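Local atomic coordinates of malonyl coenzyme A-acyl carrier protein transacylase (Helicobacter pylori, PDB entry 2H1Y), a protein that probably catalyses transfer of the malonyl group from malonyl-CoA to holo-acyl carrier protein, giving malonyl-ACP and free CoA. Residues L18-G23 and F280-C285; I27-S32 and P74-V79. One frame throughout, in Å; residues are numbered along the deposited sequence.

Contact 1 joins two parallel strands of the central sheet, and contact 2 lays the loop just beyond the first of them against helix 69-90; their centres are about 11 Å apart. The helix also touches contact 1 directly. CG2 of I76 packs at 3.4 Å on P20 O, CD1 of I76 lies 3.4 Å from G21 O, and CG1 of V79 comes within 3.6 Å of C285 N. Residues of 74-79 thus touch both contacts. The intervening GQGSQ sequence borders the active site in FabD relatives; here I76 also meets L105, first residue of helix 105-116, which follows the serine of the GHSLG sequence, the nucleophile in those relatives.

Contact 1 (L18-G23 and F280-C285); sequences LFPGQG and FFELGC
The rings of F280 and F19 are each met obliquely by a leucine from the opposite strand. CD2 of L18 reaches CD2 of F280 at 3.7 Å, while CD1 of the same leucine rests on F280 CB (3.6 Å). L283 runs alongside F19, both side chains pointing the same way, and its CD1 touches CZ at 3.6 Å. Apart from these two aromatic rings, the puckered ring of P20 is approached at its CD atom by L283 O (3.3 Å), with OE1 of E282 near its CB.

Between these groups the backbones pair in parallel, with E282 opposite L18. L18 N donates to F281 O at 2.7 Å, nearly straight at the hydrogen (162°) but tilted 29° from the carbonyl plane. L18 O in turn receives L283 N at 2.8 Å, almost in line with its own C=O bond, so L18 is gripped by the residues flanking E282.

The carboxylate of E282 is carried by an extended chain, CG anti to the backbone N (chi1 -168°), to L289 N and K290 N at the start of helix 288-294; both oxygens are bonded there, and the helix end would probably favour the charged form. Strand 279-283 lies between 15-19 and 301-304 in the sheet, with strand 99-102 on the far side of 15-19. L18 faces helix 288-294, whereas F19 and L283 face helix 69-90, where S80 OG bonds L283 O.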
loop_
_atom_site.group_PDB
_atom_site.type_symbol
_atom_site.label_atom_id
_atom_site.label_comp_id
_atom_site.label_asym_id
_atom_site.label_seq_id
_atom_site.Cartn_x
_atom_site.Cartn_y
_atom_site.Cartn_z
ATOM N N LEU A 18 2.470 2.078 9.291
ATOM C CA LEU A 18 2.626 1.345 8.048
ATOM C C LEU A 18 1.275 1.180 7.376
ATOM O O LEU A 18 0.304 0.758 8.021
ATOM C CB LEU A 18 3.271 -0.017 8.308
ATOM C CG LEU A 18 4.636 -0.085 8.980
ATOM C CD1 LEU A 18 4.953 -1.519 9.348
ATOM C CD2 LEU A 18 5.700 0.440 8.061
ATOM N N PHE A 19 1.232 1.492 6.084
ATOM C CA PHE A 19 0.019 1.431 5.289
ATOM C C PHE A 19 0.139 0.390 4.148
ATOM O O PHE A 19 0.944 0.553 3.194
ATOM C CB PHE A 19 -0.336 2.826 4.747
ATOM C CG PHE A 19 -0.795 3.781 5.805
ATOM C CD1 PHE A 19 0.117 4.580 6.480
ATOM C CD2 PHE A 19 -2.150 3.852 6.167
ATOM C CE1 PHE A 19 -0.304 5.448 7.490
ATOM C CE2 PHE A 19 -2.587 4.718 7.161
ATOM C CZ PHE A 19 -1.655 5.527 7.833
ATOM N N PRO A 20 -0.687 -0.681 4.221
ATOM C CA PRO A 20 -0.550 -1.763 3.270
ATOM C C PRO A 20 -1.195 -1.408 1.947
ATOM O O PRO A 20 -2.004 -0.484 1.891
ATOM C CB PRO A 20 -1.296 -2.921 3.947
ATOM C CG PRO A 20 -2.256 -2.315 4.879
ATOM C CD PRO A 20 -1.789 -0.911 5.170
ATOM N N GLY A 21 -0.809 -2.143 0.910
ATOM C CA GLY A 21 -1.311 -1.993 -0.441
ATOM C C GLY A 21 -1.918 -3.289 -0.934
ATOM O O GLY A 21 -2.419 -4.101 -0.155
ATOM N N GLN A 22 -1.878 -3.486 -2.239
ATOM C CA GLN A 22 -2.616 -4.560 -2.878
ATOM C C GLN A 22 -2.109 -5.951 -2.462
ATOM O O GLN A 22 -0.900 -6.152 -2.312
ATOM C CB GLN A 22 -2.596 -4.367 -4.395
ATOM C CG GLN A 22 -3.895 -4.787 -5.077
ATOM C CD GLN A 22 -4.193 -3.951 -6.316
ATOM O OE1 GLN A 22 -4.035 -2.714 -6.324
ATOM N NE2 GLN A 22 -4.619 -4.628 -7.383
ATOM N N GLY A 23 -3.047 -6.893 -2.284
ATOM C CA GLY A 23 -2.787 -8.187 -1.640
ATOM C C GLY A 23 -3.236 -8.320 -0.172
ATOM O O GLY A 23 -3.180 -9.422 0.402
ATOM N N PHE A 280 6.221 -0.407 15.161
ATOM C CA PHE A 280 5.477 -0.059 13.969
ATOM C C PHE A 280 4.010 -0.366 14.201
ATOM O O PHE A 280 3.692 -1.359 14.853
ATOM C CB PHE A 280 5.961 -0.899 12.783
ATOM C CG PHE A 280 7.315 -0.506 12.256
ATOM C CD1 PHE A 280 8.468 -1.138 12.714
ATOM C CD2 PHE A 280 7.440 0.491 11.276
ATOM C CE1 PHE A 280 9.742 -0.772 12.214
ATOM C CE2 PHE A 280 8.698 0.861 10.771
ATOM C CZ PHE A 280 9.850 0.225 11.241
ATOM N N PHE A 281 3.116 0.474 13.671
ATOM C CA PHE A 281 1.687 0.127 13.637
ATOM C C PHE A 281 1.230 -0.101 12.195
ATOM O O PHE A 281 1.258 0.817 11.378
ATOM C CB PHE A 281 0.793 1.187 14.312
ATOM C CG PHE A 281 1.128 1.477 15.743
ATOM C CD1 PHE A 281 1.121 2.778 16.206
ATOM C CD2 PHE A 281 1.448 0.466 16.631
ATOM C CE1 PHE A 281 1.420 3.077 17.529
ATOM C CE2 PHE A 281 1.748 0.745 17.966
ATOM C CZ PHE A 281 1.730 2.056 18.415
ATOM N N GLU A 282 0.822 -1.314 11.862
ATOM C CA GLU A 282 0.242 -1.534 10.542
ATOM C C GLU A 282 -1.223 -1.129 10.624
ATOM O O GLU A 282 -2.015 -1.843 11.252
ATOM C CB GLU A 282 0.381 -2.989 10.075
ATOM C CG GLU A 282 0.053 -3.168 8.599
ATOM C CD GLU A 282 0.478 -4.506 8.010
ATOM O OE1 GLU A 282 0.320 -4.681 6.787
ATOM O OE2 GLU A 282 0.968 -5.386 8.743
ATOM N N LEU A 283 -1.581 0.005 10.002
ATOM C CA LEU A 283 -2.966 0.496 10.015
ATOM C C LEU A 283 -3.767 0.002 8.837
ATOM O O LEU A 283 -3.453 0.311 7.687
ATOM C CB LEU A 283 -3.035 2.017 10.063
ATOM C CG LEU A 283 -2.294 2.664 11.217
ATOM C CD1 LEU A 283 -2.463 4.152 11.114
ATOM C CD2 LEU A 283 -2.802 2.136 12.537
ATOM N N GLY A 284 -4.816 -0.758 9.126
ATOM C CA GLY A 284 -5.647 -1.309 8.076
ATOM C C GLY A 284 -5.722 -2.811 8.151
ATOM O O GLY A 284 -5.302 -3.419 9.140
ATOM N N CYS A 285 -6.257 -3.427 7.105
ATOM C CA CYS A 285 -6.451 -4.862 7.118
ATOM C C CYS A 285 -5.183 -5.676 6.825
ATOM O O CYS A 285 -4.300 -5.227 6.104
ATOM C CB CYS A 285 -7.545 -5.235 6.137
ATOM S SG CYS A 285 -7.621 -7.003 5.843
#

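Contact 2 (I27-S32 and P74-V79); sequences IGMGKS and PAIYLV
M29 and V79 face each other across the contact, the methionine reaching across to the helix at A75, one turn before V79, while the valine turns both methyls to the loop. The M29 chain is extended as far as SD and then bends (chi3 78°), which turns CE in toward the helix backbone. There the methyl sits 3.4 Å from A75 O, a carbonyl already engaged by V79 N in the helix's own hydrogen bonding. The same CE packs against the side of A75, 3.9 Å from its CB, and SD lies close to that CB as well. The CB of I76 points away from the loop, yet CG1 still comes within 4.1 Å of M29 CE.

One turn further along, V79 places CG1 anti to its backbone N (chi1 179°), at 3.9 Å from M29 O. Its other branch, CG2, meets M29 CB at 3.9 Å and lies 3.8 Å from G30 N. With no side chain on G30, this methyl comes to 3.9 Å from the glycine CA, and the backbones approach to 5.6 Å between the CA atoms of G30 and V79. No hydrogen bond crosses the contact; it is held by apolar and van der Waals packing.

L59 of helix 55-60 touches both M29 and A75, and C285 meets M29 as well, so the M29 side chain also touches helix 55-60 and the loop after strand 279-283. The loop itself is a type I beta turn from G28 to K31, closed by K31 N bonding G28 O, in which G30 is the N-cap residue of helix 31-36. Contact 2 therefore docks a helix-initiating turn onto the long helix 69-90 within the acyl transferase domain, just after the GQGSQ sequence familiar from FabD enzymes.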
loop_
_atom_site.group_PDB
_atom_site.type_symbol
_atom_site.label_atom_id
_atom_site.label_comp_id
_atom_site.label_asym_id
_atom_site.label_seq_id
_atom_site.Cartn_x
_atom_site.Cartn_y
_atom_site.Cartn_z
ATOM N N ILE A 27 -12.219 -10.594 2.165
ATOM C CA ILE A 27 -13.636 -10.630 2.494
ATOM C C ILE A 27 -13.746 -10.519 4.019
ATOM O O ILE A 27 -13.132 -11.293 4.749
ATOM C CB ILE A 27 -14.352 -11.862 1.874
ATOM C CG1 ILE A 27 -14.768 -11.557 0.423
ATOM C CG2 ILE A 27 -15.618 -12.210 2.639
ATOM C CD1 ILE A 27 -13.674 -11.743 -0.670
ATOM N N GLY A 28 -14.473 -9.503 4.484
ATOM C CA GLY A 28 -14.554 -9.193 5.921
ATOM C C GLY A 28 -13.605 -8.104 6.414
ATOM O O GLY A 28 -13.524 -7.832 7.613
ATOM N N MET A 29 -12.924 -7.463 5.476
ATOM C CA MET A 29 -11.926 -6.418 5.724
ATOM C C MET A 29 -12.065 -5.529 6.946
ATOM O O MET A 29 -11.128 -5.427 7.761
ATOM C CB MET A 29 -11.818 -5.509 4.510
ATOM C CG MET A 29 -10.900 -6.061 3.493
ATOM S SD MET A 29 -10.884 -5.117 1.995
ATOM C CE MET A 29 -9.849 -3.744 2.510
ATOM N N GLY A 30 -13.184 -4.829 7.045
ATOM C CA GLY A 30 -13.342 -3.894 8.145
ATOM C C GLY A 30 -14.546 -4.222 8.986
ATOM O O GLY A 30 -15.019 -3.368 9.725
ATOM N N LYS A 31 -15.035 -5.462 8.861
ATOM C CA LYS A 31 -16.234 -5.938 9.545
ATOM C C LYS A 31 -16.193 -5.630 11.040
ATOM O O LYS A 31 -17.089 -4.958 11.567
ATOM C CB LYS A 31 -16.419 -7.441 9.294
ATOM C CG LYS A 31 -17.860 -7.965 9.465
ATOM C CD LYS A 31 -18.126 -9.159 8.516
ATOM C CE LYS A 31 -19.323 -10.034 8.951
ATOM N NZ LYS A 31 -20.565 -9.224 9.185
ATOM N N SER A 32 -15.138 -6.100 11.701
ATOM C CA SER A 32 -14.953 -5.927 13.134
ATOM C C SER A 32 -15.064 -4.467 13.557
ATOM O O SER A 32 -15.745 -4.155 14.544
ATOM C CB SER A 32 -13.620 -6.529 13.566
ATOM O OG SER A 32 -13.336 -6.224 14.908
ATOM N N PRO A 74 -9.418 1.692 -3.116
ATOM C CA PRO A 74 -10.179 2.434 -2.105
ATOM C C PRO A 74 -10.708 1.621 -0.924
ATOM O O PRO A 74 -10.987 2.200 0.129
ATOM C CB PRO A 74 -11.338 3.034 -2.901
ATOM C CG PRO A 74 -11.528 2.125 -4.031
ATOM C CD PRO A 74 -10.163 1.599 -4.384
ATOM N N ALA A 75 -10.831 0.306 -1.058
ATOM C CA ALA A 75 -11.269 -0.509 0.081
ATOM C C ALA A 75 -10.158 -0.573 1.126
ATOM O O ALA A 75 -10.399 -0.394 2.334
ATOM C CB ALA A 75 -11.638 -1.901 -0.373
ATOM N N ILE A 76 -8.933 -0.823 0.653
ATOM C CA ILE A 76 -7.771 -0.847 1.536
ATOM C C ILE A 76 -7.654 0.535 2.184
ATOM O O ILE A 76 -7.554 0.646 3.410
ATOM C CB ILE A 76 -6.492 -1.276 0.786
ATOM C CG1 ILE A 76 -6.662 -2.690 0.238
ATOM C CG2 ILE A 76 -5.278 -1.203 1.697
ATOM C CD1 ILE A 76 -5.598 -3.129 -0.728
ATOM N N TYR A 77 -7.727 1.601 1.381
ATOM C CA TYR A 77 -7.687 2.936 1.998
ATOM C C TYR A 77 -8.733 3.061 3.108
ATOM O O TYR A 77 -8.452 3.607 4.182
ATOM C CB TYR A 77 -7.848 4.069 0.981
ATOM C CG TYR A 77 -8.074 5.443 1.630
ATOM C CD1 TYR A 77 -7.037 6.118 2.303
ATOM C CD2 TYR A 77 -9.332 6.052 1.587
ATOM C CE1 TYR A 77 -7.257 7.359 2.902
ATOM C CE2 TYR A 77 -9.560 7.285 2.174
ATOM C CZ TYR A 77 -8.532 7.935 2.831
ATOM O OH TYR A 77 -8.795 9.174 3.388
ATOM N N LEU A 78 -9.929 2.544 2.845
ATOM C CA LEU A 78 -11.041 2.697 3.774
ATOM C C LEU A 78 -10.726 2.139 5.154
ATOM O O LEU A 78 -10.852 2.830 6.165
ATOM C CB LEU A 78 -12.257 1.995 3.214
ATOM C CG LEU A 78 -13.638 2.588 3.411
ATOM C CD1 LEU A 78 -14.619 1.468 3.105
ATOM C CD2 LEU A 78 -13.851 3.201 4.825
ATOM N N VAL A 79 -10.312 0.884 5.204
ATOM C CA VAL A 79 -9.984 0.270 6.479
ATOM C C VAL A 79 -8.764 0.968 7.141
ATOM O O VAL A 79 -8.790 1.271 8.350
ATOM C CB VAL A 79 -9.833 -1.252 6.328
ATOM C CG1 VAL A 79 -9.460 -1.917 7.659
ATOM C CG2 VAL A 79 -11.131 -1.858 5.714
#